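Local atomic coordinates of caspase Nc subunit 1 (Drosophila melanogaster, PDB entry 2FP3), a protein that is an initiator cysteine protease that starts the caspase cascade of apoptosis, represented here largely by its catalytic caspase domain. Residues Asn60-Met66 with Thr127-Val133; Ala267-Leu272 with Lys306-Pro311; Ser88-Phe93 with Phe259-Ala264; Glu273-Lys277 with Tyr298-Phe303; Trp254-Lys258 with Ala282-Lys286. The protein carries 2 engineered substitutions. All coordinates share one frame; numbering follows the deposited sequence.

In the fold
Contact 1 lies in the central sheet of the caspase fold; contact 4 reaches the same sheet through strand 297-301, and contacts 2, 3 and 5 join the helices and loops around it. Contact 3 packs helix 82-95 against helix 251-266 on one face of that sheet and touches contact 1 through Leu89 and Met66. Contact 5, its centre about 13 Å from that of contact 3, joins helix 251-266 to the end of helix 272-284, whose start is held by contact 2. Ala184, an engineered alanine at the inferred active-site position, has its side chain about 10 Å from that of Tyr255 (contact 5) and about 11 Å from those of Val133 (contact 1) and Tyr298 (contact 4).

Contact 1 of 5, residues Asn60-Met66 with Thr127-Val133; sequences NRGVLLM and TECFVMV
Asn60 O accepts the backbone N-H of Glu128 at 2.8 Å, the first rung between two segments that become parallel strands, 14° apart in direction. Arg61 then sends its chain, bent at chi2 and chi3, to a salt bridge: NE lies 3.1 Å from Glu128 OE1. OE1 lies in the guanidinium plane, at its edge, while NE meets it from the syn side but 30° out of the carboxylate plane; the two planes are 57° apart. Lys54 pairs with the other carboxylate oxygen, and Phe313 O takes a bond from Arg61 NH2. Gly62 CA lies close to both Cys129 O and Thr127 OG1. At Val63 the ladder becomes regular: its N donates to Cys129 O (2.8 Å) and its O accepts from Val131 N (2.9 Å). Leu64 turns to the opposite face, where CD1 meets Val131 CG1 at 3.9 Å. Leu65 continues the ladder, its N bonding Val131 O at 2.9 Å and its O receiving Val133 N at 2.8 Å; its CD2 runs alongside Met132 CG, 3.8 Å away. Met66 closes the register against Val133. Leu64, Met66 and Val133 face helix 82-95, whereas Leu65, Phe130 and Met132 face helix 108-119. Strand 98-103 flanks strand 62-68 on its other edge, giving the parallel core of a caspase sheet covered on both faces by helices.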
# COMPACT_ATOMS: atom_id res chain seq x y z
N ASN A 60 -6.11 -8.32 15.23
CA ASN A 60 -6.59 -7.15 14.52
C ASN A 60 -5.45 -6.18 14.20
O ASN A 60 -5.64 -4.97 14.19
CB ASN A 60 -7.64 -6.44 15.37
CG ASN A 60 -8.98 -7.15 15.35
OD1 ASN A 60 -9.70 -7.09 14.37
ND2 ASN A 60 -9.31 -7.83 16.44
N ARG A 61 -4.26 -6.73 13.95
CA ARG A 61 -3.09 -5.91 13.67
C ARG A 61 -3.28 -5.02 12.44
O ARG A 61 -2.88 -3.86 12.46
CB ARG A 61 -1.85 -6.79 13.51
CG ARG A 61 -0.55 -6.03 13.40
CD ARG A 61 -0.45 -4.92 14.46
NE ARG A 61 -0.47 -5.45 15.82
CZ ARG A 61 0.53 -6.11 16.40
NH1 ARG A 61 1.65 -6.33 15.73
NH2 ARG A 61 0.40 -6.56 17.64
N GLY A 62 -3.88 -5.57 11.39
CA GLY A 62 -4.10 -4.77 10.20
C GLY A 62 -4.93 -5.43 9.11
O GLY A 62 -5.12 -6.66 9.09
N VAL A 63 -5.43 -4.61 8.19
CA VAL A 63 -6.21 -5.10 7.06
C VAL A 63 -5.54 -4.58 5.79
O VAL A 63 -5.23 -3.39 5.67
CB VAL A 63 -7.67 -4.57 7.08
CG1 VAL A 63 -8.32 -4.85 5.73
CG2 VAL A 63 -8.48 -5.25 8.20
N LEU A 64 -5.30 -5.49 4.85
CA LEU A 64 -4.69 -5.13 3.58
C LEU A 64 -5.68 -5.36 2.45
O LEU A 64 -6.22 -6.46 2.30
CB LEU A 64 -3.44 -5.96 3.30
CG LEU A 64 -3.01 -5.95 1.83
CD1 LEU A 64 -2.59 -4.54 1.45
CD2 LEU A 64 -1.86 -6.93 1.57
N LEU A 65 -5.92 -4.33 1.66
CA LEU A 65 -6.79 -4.45 0.50
C LEU A 65 -5.81 -4.44 -0.66
O LEU A 65 -5.20 -3.41 -0.94
CB LEU A 65 -7.75 -3.27 0.38
CG LEU A 65 -8.47 -3.20 -0.98
CD1 LEU A 65 -9.32 -4.46 -1.16
CD2 LEU A 65 -9.33 -1.95 -1.06
N MET A 66 -5.64 -5.58 -1.31
CA MET A 66 -4.71 -5.66 -2.43
C MET A 66 -5.45 -5.86 -3.74
O MET A 66 -6.15 -6.85 -3.92
CB MET A 66 -3.73 -6.80 -2.24
CG MET A 66 -2.44 -6.59 -3.00
SD MET A 66 -1.73 -8.09 -3.66
CE MET A 66 -1.28 -8.94 -2.19
N THR A 127 -9.79 -3.12 13.28
CA THR A 127 -8.40 -3.27 12.94
C THR A 127 -7.60 -2.09 13.44
O THR A 127 -8.15 -0.99 13.63
CB THR A 127 -8.19 -3.41 11.41
OG1 THR A 127 -6.85 -3.85 11.17
CG2 THR A 127 -8.42 -2.08 10.68
N GLU A 128 -6.31 -2.31 13.65
CA GLU A 128 -5.44 -1.26 14.14
C GLU A 128 -4.81 -0.47 13.01
O GLU A 128 -4.35 0.65 13.23
CB GLU A 128 -4.31 -1.85 15.00
CG GLU A 128 -4.77 -2.43 16.34
CD GLU A 128 -3.66 -3.15 17.07
OE1 GLU A 128 -3.19 -4.20 16.58
OE2 GLU A 128 -3.25 -2.67 18.14
N CYS A 129 -4.79 -1.03 11.80
CA CYS A 129 -4.13 -0.38 10.67
C CYS A 129 -4.69 -0.78 9.30
O CYS A 129 -5.06 -1.94 9.08
CB CYS A 129 -2.63 -0.71 10.73
SG CYS A 129 -1.61 -0.12 9.37
N PHE A 130 -4.76 0.18 8.38
CA PHE A 130 -5.27 -0.12 7.05
C PHE A 130 -4.27 0.19 5.94
O PHE A 130 -3.74 1.30 5.86
CB PHE A 130 -6.55 0.67 6.77
CG PHE A 130 -7.14 0.40 5.42
CD1 PHE A 130 -7.98 -0.69 5.22
CD2 PHE A 130 -6.78 1.18 4.32
CE1 PHE A 130 -8.47 -1.00 3.95
CE2 PHE A 130 -7.27 0.88 3.04
CZ PHE A 130 -8.11 -0.21 2.86
N VAL A 131 -4.00 -0.80 5.10
CA VAL A 131 -3.09 -0.61 3.98
C VAL A 131 -3.76 -1.09 2.71
O VAL A 131 -4.26 -2.22 2.64
CB VAL A 131 -1.78 -1.42 4.15
CG1 VAL A 131 -0.92 -1.28 2.91
CG2 VAL A 131 -1.01 -0.91 5.37
N MET A 132 -3.80 -0.23 1.70
CA MET A 132 -4.37 -0.64 0.42
C MET A 132 -3.26 -0.53 -0.61
O MET A 132 -2.49 0.43 -0.61
CB MET A 132 -5.54 0.27 0.00
CG MET A 132 -6.07 -0.05 -1.42
SD MET A 132 -7.26 1.14 -2.13
CE MET A 132 -6.21 2.54 -2.47
N VAL A 133 -3.15 -1.54 -1.47
CA VAL A 133 -2.15 -1.50 -2.52
C VAL A 133 -2.87 -1.74 -3.83
O VAL A 133 -3.40 -2.83 -4.07
CB VAL A 133 -1.04 -2.56 -2.35
CG1 VAL A 133 -0.03 -2.41 -3.47
CG2 VAL A 133 -0.35 -2.39 -1.01

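Contact 2 of 5, residues Ala267-Leu272 with Lys306-Pro311; sequences AHDTDL and KLYFNP
Leu307 O is approached by two groups at the start of helix 272-284: the backbone N-H of Leu272 bonds it at 2.8 Å, tilted 17° from the carbonyl plane, and Asp271 CA makes a C-H...O contact at 3.2 Å. Beside this bond Asp271 CB lies over one face of the Tyr308 ring, 4.0 Å from the centroid. The carboxylate stands nearly upright to that ring, the planes 79° apart. Asp271 is the N-cap of helix 272-284: with CG between its backbone N and carbonyl carbon (chi1 68°), the carboxylate is turned so that OD1 accepts the backbone N-H of Asp274, and the tail after strand 297-301 packs on this capped start. Waters extend the link, one joining Asp271 OD1 to Leu307 N and another joining OD2 to Lys306 NZ. A third is held by Ala267 O and Thr270 O, to which it donates, and by Phe309 N, which donates to it at 2.9 Å. Apolar groups fill in on the helix side, where Leu272 CD2 lies beside Leu307 CD2 at 3.9 Å and Leu272 CD1 meets the edge of the Phe309 ring at CE2, 4.0 Å away. Further along, Pro311 CD rests 3.4 Å from Ala267 O.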
# COMPACT_ATOMS: atom_id res chain seq x y z
N ALA A 267 11.03 -4.22 9.33
CA ALA A 267 9.74 -3.97 9.98
C ALA A 267 9.76 -4.24 11.49
O ALA A 267 9.03 -3.62 12.26
CB ALA A 267 8.65 -4.80 9.30
N HIS A 268 10.59 -5.18 11.91
CA HIS A 268 10.72 -5.55 13.32
C HIS A 268 11.35 -4.44 14.15
O HIS A 268 11.22 -4.43 15.37
CB HIS A 268 11.63 -6.76 13.45
CG HIS A 268 13.06 -6.46 13.07
ND1 HIS A 268 13.97 -5.93 13.96
CD2 HIS A 268 13.70 -6.56 11.88
CE1 HIS A 268 15.11 -5.71 13.34
NE2 HIS A 268 14.98 -6.08 12.08
N ASP A 269 12.01 -3.51 13.47
CA ASP A 269 12.76 -2.45 14.16
C ASP A 269 12.50 -1.01 13.74
O ASP A 269 12.70 -0.07 14.52
CB ASP A 269 14.25 -2.73 13.95
CG ASP A 269 15.08 -2.42 15.16
OD1 ASP A 269 14.55 -1.74 16.07
OD2 ASP A 269 16.25 -2.84 15.20
N THR A 270 12.06 -0.80 12.50
CA THR A 270 11.90 0.57 12.05
C THR A 270 10.52 0.98 11.57
O THR A 270 9.80 0.20 10.94
CB THR A 270 13.02 0.87 10.98
OG1 THR A 270 12.45 1.15 9.70
CG2 THR A 270 13.95 -0.31 10.85
N ASP A 271 10.14 2.21 11.90
CA ASP A 271 8.85 2.77 11.55
C ASP A 271 8.67 2.86 10.03
O ASP A 271 9.66 2.91 9.29
CB ASP A 271 8.68 4.14 12.22
CG ASP A 271 9.63 5.20 11.67
OD1 ASP A 271 9.26 5.88 10.69
OD2 ASP A 271 10.75 5.34 12.21
N LEU A 272 7.42 2.88 9.57
CA LEU A 272 7.10 2.93 8.15
C LEU A 272 7.77 4.03 7.33
O LEU A 272 8.31 3.75 6.25
CB LEU A 272 5.57 3.04 7.93
CG LEU A 272 5.18 3.01 6.44
CD1 LEU A 272 5.76 1.77 5.80
CD2 LEU A 272 3.66 3.04 6.27
N LYS A 306 4.53 7.73 14.71
CA LYS A 306 5.34 6.69 14.11
C LYS A 306 4.49 5.44 13.92
O LYS A 306 3.56 5.17 14.70
CB LYS A 306 6.53 6.35 15.01
CG LYS A 306 7.46 7.52 15.34
CD LYS A 306 8.35 7.93 14.18
CE LYS A 306 9.18 9.15 14.57
NZ LYS A 306 10.11 9.62 13.51
N LEU A 307 4.80 4.68 12.87
CA LEU A 307 4.08 3.45 12.62
C LEU A 307 5.02 2.26 12.65
O LEU A 307 5.76 2.01 11.69
CB LEU A 307 3.36 3.49 11.27
CG LEU A 307 2.67 2.17 10.92
CD1 LEU A 307 1.75 1.77 12.06
CD2 LEU A 307 1.88 2.27 9.65
N TYR A 308 5.03 1.54 13.78
CA TYR A 308 5.84 0.34 13.91
C TYR A 308 4.86 -0.80 13.73
O TYR A 308 3.76 -0.78 14.28
CB TYR A 308 6.49 0.24 15.29
CG TYR A 308 7.65 1.19 15.49
CD1 TYR A 308 7.46 2.42 16.11
CD2 TYR A 308 8.94 0.86 15.03
CE1 TYR A 308 8.52 3.32 16.26
CE2 TYR A 308 10.00 1.75 15.18
CZ TYR A 308 9.79 2.97 15.80
OH TYR A 308 10.84 3.86 15.97
N PHE A 309 5.23 -1.79 12.93
CA PHE A 309 4.34 -2.91 12.67
C PHE A 309 4.43 -4.01 13.74
O PHE A 309 3.52 -4.84 13.86
CB PHE A 309 4.64 -3.48 11.28
CG PHE A 309 4.14 -2.61 10.14
CD1 PHE A 309 2.79 -2.57 9.81
CD2 PHE A 309 5.03 -1.82 9.42
CE1 PHE A 309 2.32 -1.75 8.78
CE2 PHE A 309 4.57 -0.99 8.39
CZ PHE A 309 3.21 -0.96 8.07
N ASN A 310 5.52 -3.99 14.52
CA ASN A 310 5.74 -4.98 15.57
C ASN A 310 5.36 -6.37 15.08
O ASN A 310 4.61 -7.10 15.72
CB ASN A 310 4.92 -4.63 16.82
CG ASN A 310 5.32 -3.30 17.42
OD1 ASN A 310 6.50 -3.02 17.61
ND2 ASN A 310 4.33 -2.47 17.73
N PRO A 311 5.90 -6.78 13.92
CA PRO A 311 5.52 -8.11 13.45
C PRO A 311 5.87 -9.24 14.40
O PRO A 311 6.96 -9.26 14.98
CB PRO A 311 6.25 -8.22 12.12
CG PRO A 311 7.52 -7.51 12.40
CD PRO A 311 7.08 -6.28 13.20
O HOH W 1 7.74 -1.55 11.52
O HOH W 2 6.31 5.80 10.67
O HOH W 3 12.57 3.52 12.98
O HOH W 4 11.63 7.49 13.12

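Contact 3 of 5, residues Ser88-Phe93 with Phe259-Ala264; sequences SLIHLF and FCQVMA
Leu92 points toward the facing helix and enters it as a knob, its side chain held among Phe259, Cys260, Met263 and Ala264. With CG anti to the backbone N (chi1 168°), both methyls reach across: CD2 lies 3.6 Å from Met263 CB and CD1 3.7 Å from the same atom. The Leu92 and Met263 side chains cross at about a right angle, and the leucine fork straddles Met263 CB. Met263 CG lies over the rim of one face of the Phe259 ring, and the chain bends beyond it at chi2 and chi3. Such knob-into-hole packing suits these helices, whose segment axes approach to 10.1 Å and run nearly parallel, 15° apart. Both belong to the helical layer on one face of the caspase sheet; Leu89 and Phe93 also touch Met66 and Leu64 of strand 62-68 beneath. Cys260 supplies the return contact. Its SG is met from three directions on the facing helix: by Ser88 CB at 3.8 Å, by Leu89 CD2 at 3.9 Å and by Leu92 CD2 at 3.9 Å. The Ser88 hydroxyl itself bonds Lys84 O, one turn earlier in its own helix. On the sheet side of the leucine, Phe93 CZ comes to the edge of the Phe259 ring at CE2, 4.5 Å away, a looser approach than that of the knob.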
# COMPACT_ATOMS: atom_id res chain seq x y z
N SER A 88 4.44 -11.60 -3.19
CA SER A 88 5.31 -10.90 -2.25
C SER A 88 4.49 -10.14 -1.20
O SER A 88 4.72 -10.26 0.00
CB SER A 88 6.21 -9.92 -3.00
OG SER A 88 7.08 -10.59 -3.89
N LEU A 89 3.51 -9.35 -1.66
CA LEU A 89 2.70 -8.59 -0.72
C LEU A 89 1.94 -9.50 0.22
O LEU A 89 1.95 -9.29 1.44
CB LEU A 89 1.73 -7.68 -1.48
CG LEU A 89 2.40 -6.48 -2.18
CD1 LEU A 89 1.44 -5.85 -3.16
CD2 LEU A 89 2.87 -5.48 -1.14
N ILE A 90 1.28 -10.53 -0.32
CA ILE A 90 0.53 -11.44 0.52
C ILE A 90 1.45 -12.08 1.55
O ILE A 90 1.18 -12.04 2.75
CB ILE A 90 -0.18 -12.53 -0.32
CG1 ILE A 90 -1.36 -11.90 -1.07
CG2 ILE A 90 -0.72 -13.65 0.59
CD1 ILE A 90 -1.91 -12.76 -2.20
N HIS A 91 2.55 -12.65 1.09
CA HIS A 91 3.49 -13.26 2.01
C HIS A 91 3.89 -12.29 3.14
O HIS A 91 3.78 -12.61 4.32
CB HIS A 91 4.75 -13.71 1.27
CG HIS A 91 5.89 -14.04 2.19
ND1 HIS A 91 5.86 -15.12 3.05
CD2 HIS A 91 7.06 -13.40 2.43
CE1 HIS A 91 6.96 -15.12 3.79
NE2 HIS A 91 7.70 -14.09 3.43
N LEU A 92 4.36 -11.11 2.75
CA LEU A 92 4.78 -10.10 3.72
C LEU A 92 3.71 -9.73 4.75
O LEU A 92 4.01 -9.62 5.95
CB LEU A 92 5.21 -8.82 3.00
CG LEU A 92 5.41 -7.59 3.90
CD1 LEU A 92 6.57 -7.85 4.83
CD2 LEU A 92 5.66 -6.36 3.04
N PHE A 93 2.48 -9.53 4.29
CA PHE A 93 1.44 -9.15 5.22
C PHE A 93 0.89 -10.29 6.06
O PHE A 93 0.30 -10.05 7.12
CB PHE A 93 0.33 -8.35 4.50
CG PHE A 93 0.76 -6.95 4.17
CD1 PHE A 93 1.34 -6.66 2.94
CD2 PHE A 93 0.70 -5.95 5.13
CE1 PHE A 93 1.88 -5.40 2.68
CE2 PHE A 93 1.24 -4.68 4.88
CZ PHE A 93 1.83 -4.41 3.65
N PHE A 259 10.35 -2.86 -1.56
CA PHE A 259 9.56 -2.53 -0.38
C PHE A 259 9.41 -3.76 0.52
O PHE A 259 9.66 -3.69 1.73
CB PHE A 259 8.17 -2.04 -0.79
CG PHE A 259 7.26 -1.80 0.38
CD1 PHE A 259 7.59 -0.87 1.36
CD2 PHE A 259 6.08 -2.51 0.50
CE1 PHE A 259 6.76 -0.66 2.46
CE2 PHE A 259 5.23 -2.31 1.59
CZ PHE A 259 5.58 -1.39 2.57
N CYS A 260 8.99 -4.87 -0.07
CA CYS A 260 8.81 -6.09 0.70
C CYS A 260 10.13 -6.56 1.27
O CYS A 260 10.17 -7.08 2.39
CB CYS A 260 8.20 -7.19 -0.18
SG CYS A 260 6.51 -6.84 -0.71
N GLN A 261 11.21 -6.38 0.52
CA GLN A 261 12.52 -6.80 1.01
C GLN A 261 12.87 -5.99 2.25
O GLN A 261 13.22 -6.55 3.29
CB GLN A 261 13.61 -6.62 -0.05
CG GLN A 261 13.32 -7.34 -1.37
CD GLN A 261 14.49 -7.30 -2.35
OE1 GLN A 261 15.11 -6.25 -2.56
NE2 GLN A 261 14.79 -8.44 -2.96
N VAL A 262 12.77 -4.66 2.12
CA VAL A 262 13.08 -3.74 3.22
C VAL A 262 12.15 -3.97 4.41
O VAL A 262 12.56 -3.88 5.57
CB VAL A 262 12.95 -2.26 2.77
CG1 VAL A 262 13.19 -1.32 3.96
CG2 VAL A 262 13.93 -1.98 1.64
N MET A 263 10.88 -4.25 4.13
CA MET A 263 9.92 -4.52 5.18
C MET A 263 10.36 -5.80 5.90
O MET A 263 10.43 -5.83 7.13
CB MET A 263 8.52 -4.71 4.59
CG MET A 263 7.79 -3.42 4.24
SD MET A 263 7.27 -2.52 5.73
CE MET A 263 5.74 -3.39 6.09
N ALA A 264 10.68 -6.83 5.14
CA ALA A 264 11.10 -8.11 5.70
C ALA A 264 12.30 -8.00 6.64
O ALA A 264 12.34 -8.65 7.68
CB ALA A 264 11.43 -9.09 4.58

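Contact 4 of 5, residues Glu273-Lys277 with Tyr298-Phe303; sequences EDILK and YDNLGF
Tyr298 of strand 297-301 lies against Glu273, Leu276 and Lys277 of helix 272-284, a helix-on-sheet packing in which the two segments run nearly antiparallel, 160° apart, with axes 10.9 Å apart. The strand pairs with strand 233-237 in the sheet of the caspase fold; in caspase dimers the corresponding strand forms the subunit interface. Polar bonds gather at the phenol. Tyr298 OH donates to Glu273 OE1 at 2.8 Å, using the anti lone pair of that oxygen, and accepts from Lys277 NZ at 3.0 Å. OE1 lies at the edge of the ring, in its plane, with the carboxylate turned 86° to it, and receives in addition a weak bond from Asn300 ND2 at 3.2 Å. Apolar contact is made by Leu276, whose CD1 lies over one face of the Tyr298 ring, 4.0 Å from the centroid and displaced toward the rim. Tyr298 reaches this place with CG between the backbone N and carbonyl carbon (chi1 66°). At the strand end, Asn300 closes the following turn as an Asx motif: its OD1 accepts Phe303 N at 2.7 Å, while ND2 reaches Phe303 O at 3.1 Å, with that oxygen close to the amide plane.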
# COMPACT_ATOMS: atom_id res chain seq x y z
N GLU A 273 7.75 5.26 7.81
CA GLU A 273 8.37 6.34 7.05
C GLU A 273 9.85 6.14 6.81
O GLU A 273 10.37 6.55 5.76
CB GLU A 273 8.10 7.69 7.71
CG GLU A 273 6.68 8.16 7.45
CD GLU A 273 6.46 9.61 7.82
OE1 GLU A 273 6.95 10.49 7.08
OE2 GLU A 273 5.80 9.87 8.84
N ASP A 274 10.54 5.50 7.75
CA ASP A 274 11.97 5.22 7.58
C ASP A 274 12.10 4.16 6.49
O ASP A 274 12.96 4.24 5.61
CB ASP A 274 12.58 4.70 8.88
CG ASP A 274 13.20 5.80 9.71
OD1 ASP A 274 12.80 6.97 9.56
OD2 ASP A 274 14.08 5.48 10.54
N ILE A 275 11.22 3.17 6.55
CA ILE A 275 11.22 2.09 5.58
C ILE A 275 10.95 2.62 4.17
O ILE A 275 11.59 2.17 3.22
CB ILE A 275 10.19 1.02 5.99
CG1 ILE A 275 10.75 0.20 7.16
CG2 ILE A 275 9.84 0.14 4.80
CD1 ILE A 275 9.77 -0.77 7.79
N LEU A 276 10.02 3.57 4.04
CA LEU A 276 9.69 4.15 2.74
C LEU A 276 10.88 4.92 2.19
O LEU A 276 11.14 4.89 1.00
CB LEU A 276 8.47 5.07 2.83
CG LEU A 276 7.11 4.40 3.09
CD1 LEU A 276 6.03 5.44 3.23
CD2 LEU A 276 6.78 3.46 1.95
N LYS A 277 11.61 5.64 3.05
CA LYS A 277 12.78 6.37 2.59
C LYS A 277 13.82 5.34 2.14
O LYS A 277 14.47 5.53 1.12
CB LYS A 277 13.37 7.25 3.68
CG LYS A 277 12.56 8.49 4.03
CD LYS A 277 13.20 9.17 5.23
CE LYS A 277 12.24 10.07 5.97
NZ LYS A 277 11.10 9.36 6.56
N TYR A 298 6.29 9.78 -1.29
CA TYR A 298 5.02 9.63 -0.57
C TYR A 298 4.59 10.95 0.04
O TYR A 298 5.42 11.81 0.31
CB TYR A 298 5.14 8.58 0.54
CG TYR A 298 6.08 8.95 1.67
CD1 TYR A 298 7.45 8.63 1.61
CD2 TYR A 298 5.61 9.58 2.82
CE1 TYR A 298 8.30 8.92 2.68
CE2 TYR A 298 6.45 9.88 3.89
CZ TYR A 298 7.80 9.55 3.81
OH TYR A 298 8.62 9.82 4.89
N ASP A 299 3.28 11.10 0.26
CA ASP A 299 2.75 12.31 0.88
C ASP A 299 2.29 12.01 2.30
O ASP A 299 1.56 11.04 2.54
CB ASP A 299 1.55 12.87 0.12
CG ASP A 299 1.79 12.99 -1.36
OD1 ASP A 299 2.92 13.34 -1.76
OD2 ASP A 299 0.83 12.76 -2.11
N ASN A 300 2.71 12.86 3.23
CA ASN A 300 2.33 12.71 4.62
C ASN A 300 1.14 13.65 4.85
O ASN A 300 1.31 14.87 4.89
CB ASN A 300 3.49 13.10 5.53
CG ASN A 300 3.24 12.73 6.97
OD1 ASN A 300 2.15 12.95 7.48
ND2 ASN A 300 4.25 12.17 7.64
N LEU A 301 -0.06 13.08 4.98
CA LEU A 301 -1.26 13.87 5.20
C LEU A 301 -1.65 13.76 6.67
O LEU A 301 -2.48 12.94 7.05
CB LEU A 301 -2.40 13.38 4.32
CG LEU A 301 -2.11 13.18 2.83
CD1 LEU A 301 -3.37 12.72 2.11
CD2 LEU A 301 -1.61 14.48 2.23
N GLY A 302 -1.04 14.59 7.50
CA GLY A 302 -1.33 14.53 8.91
C GLY A 302 -1.00 13.17 9.51
O GLY A 302 -1.59 12.80 10.52
N PHE A 303 -0.09 12.42 8.90
CA PHE A 303 0.32 11.11 9.44
C PHE A 303 1.40 11.52 10.45
O PHE A 303 2.60 11.41 10.19
CB PHE A 303 0.92 10.26 8.32
CG PHE A 303 1.21 8.82 8.70
CD1 PHE A 303 2.46 8.45 9.21
CD2 PHE A 303 0.26 7.82 8.50
CE1 PHE A 303 2.76 7.11 9.48
CE2 PHE A 303 0.55 6.47 8.77
CZ PHE A 303 1.80 6.12 9.26

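Contact 5 of 5, residues Trp254-Lys258 with Ala282-Lys286; sequences WYIQK and AVGNK
As modelled, Lys286 NZ lies 4.7 Å from the centroid of the five-membered ring of Trp254 and 29° off its normal, an off-centre cation-pi geometry. It is doubtful, because the lysine is poorly ordered and its CD and CE approach the ring more closely than such atoms can sit. Better founded is the packing beneath. A chi1 of 64° puts Val283 CG1 between the backbone N and the carbonyl carbon and leaves CG2 anti to the backbone N, where it meets Trp254 CD1 obliquely at 3.6 Å. The same methyl lies 4.1 Å from Tyr255 CA, so one valine branch rests against two successive residues. The placement of Lys258 against Ala282 is doubtful. Helix 251-266 is thereby joined to the end of helix 272-284, which Tyr255 also touches at Leu276 and Thr279. Trp254 meets the ring of His246 in a loop, while Ile256, on another side of the same helix, packs against Asp85 and Leu89 of helix 82-95.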
# COMPACT_ATOMS: atom_id res chain seq x y z
N TRP A 254 9.42 -3.16 -9.18
CA TRP A 254 10.73 -3.08 -8.54
C TRP A 254 10.56 -2.35 -7.20
O TRP A 254 11.19 -2.70 -6.20
CB TRP A 254 11.71 -2.33 -9.44
CG TRP A 254 13.13 -2.55 -9.05
CD1 TRP A 254 14.04 -1.60 -8.69
CD2 TRP A 254 13.82 -3.81 -8.99
NE1 TRP A 254 15.25 -2.19 -8.40
CE2 TRP A 254 15.14 -3.54 -8.58
CE3 TRP A 254 13.45 -5.14 -9.24
CZ2 TRP A 254 16.10 -4.56 -8.41
CZ3 TRP A 254 14.39 -6.14 -9.07
CH2 TRP A 254 15.70 -5.84 -8.66
N TYR A 255 9.70 -1.34 -7.21
CA TYR A 255 9.40 -0.57 -6.01
C TYR A 255 8.79 -1.54 -4.98
O TYR A 255 9.24 -1.61 -3.83
CB TYR A 255 8.37 0.52 -6.33
CG TYR A 255 7.84 1.23 -5.11
CD1 TYR A 255 8.53 2.30 -4.55
CD2 TYR A 255 6.65 0.82 -4.51
CE1 TYR A 255 8.05 2.96 -3.43
CE2 TYR A 255 6.16 1.48 -3.38
CZ TYR A 255 6.86 2.55 -2.85
OH TYR A 255 6.36 3.25 -1.77
N ILE A 256 7.77 -2.27 -5.42
CA ILE A 256 7.10 -3.24 -4.57
C ILE A 256 8.04 -4.31 -4.02
O ILE A 256 8.00 -4.62 -2.82
CB ILE A 256 5.96 -3.95 -5.32
CG1 ILE A 256 4.79 -3.00 -5.49
CG2 ILE A 256 5.51 -5.18 -4.55
CD1 ILE A 256 3.69 -3.57 -6.33
N GLN A 257 8.87 -4.87 -4.88
CA GLN A 257 9.80 -5.91 -4.43
C GLN A 257 10.76 -5.37 -3.39
O GLN A 257 10.96 -5.99 -2.34
CB GLN A 257 10.57 -6.49 -5.62
CG GLN A 257 9.68 -7.21 -6.62
CD GLN A 257 8.85 -8.32 -5.98
OE1 GLN A 257 7.64 -8.40 -6.18
NE2 GLN A 257 9.51 -9.18 -5.21
N LYS A 258 11.35 -4.21 -3.68
CA LYS A 258 12.31 -3.60 -2.77
C LYS A 258 11.61 -3.27 -1.45
O LYS A 258 12.19 -3.39 -0.37
CB LYS A 258 12.88 -2.33 -3.39
CG LYS A 258 14.22 -1.93 -2.82
CD LYS A 258 15.26 -3.03 -3.04
CE LYS A 258 16.55 -2.74 -2.30
NZ LYS A 258 17.60 -3.78 -2.50
N ALA A 282 16.75 2.76 -2.05
CA ALA A 282 17.13 1.48 -2.63
C ALA A 282 16.72 1.38 -4.10
O ALA A 282 17.57 1.21 -4.97
CB ALA A 282 16.49 0.36 -1.85
N VAL A 283 15.43 1.50 -4.35
CA VAL A 283 14.90 1.41 -5.71
C VAL A 283 15.57 2.46 -6.60
O VAL A 283 15.67 2.28 -7.82
CB VAL A 283 13.37 1.62 -5.72
CG1 VAL A 283 13.03 3.03 -5.25
CG2 VAL A 283 12.80 1.36 -7.11
N GLY A 284 16.04 3.55 -6.00
CA GLY A 284 16.68 4.60 -6.75
C GLY A 284 18.09 4.27 -7.18
O GLY A 284 18.44 4.41 -8.36
N ASN A 285 18.91 3.83 -6.24
CA ASN A 285 20.29 3.47 -6.53
C ASN A 285 20.33 2.21 -7.38
O ASN A 285 20.45 1.10 -6.86
CB ASN A 285 21.06 3.25 -5.23
CG ASN A 285 22.54 2.99 -5.46
OD1 ASN A 285 23.29 2.67 -4.53
ND2 ASN A 285 22.98 3.13 -6.71
N LYS A 286 20.24 2.38 -8.70
CA LYS A 286 20.28 1.24 -9.60
C LYS A 286 20.42 1.63 -11.07
O LYS A 286 21.21 2.52 -11.41
CB LYS A 286 19.02 0.39 -9.42
CG LYS A 286 17.73 1.09 -9.81
CD LYS A 286 16.56 0.13 -9.76
CE LYS A 286 16.77 -1.08 -10.66
NZ LYS A 286 16.93 -0.72 -12.09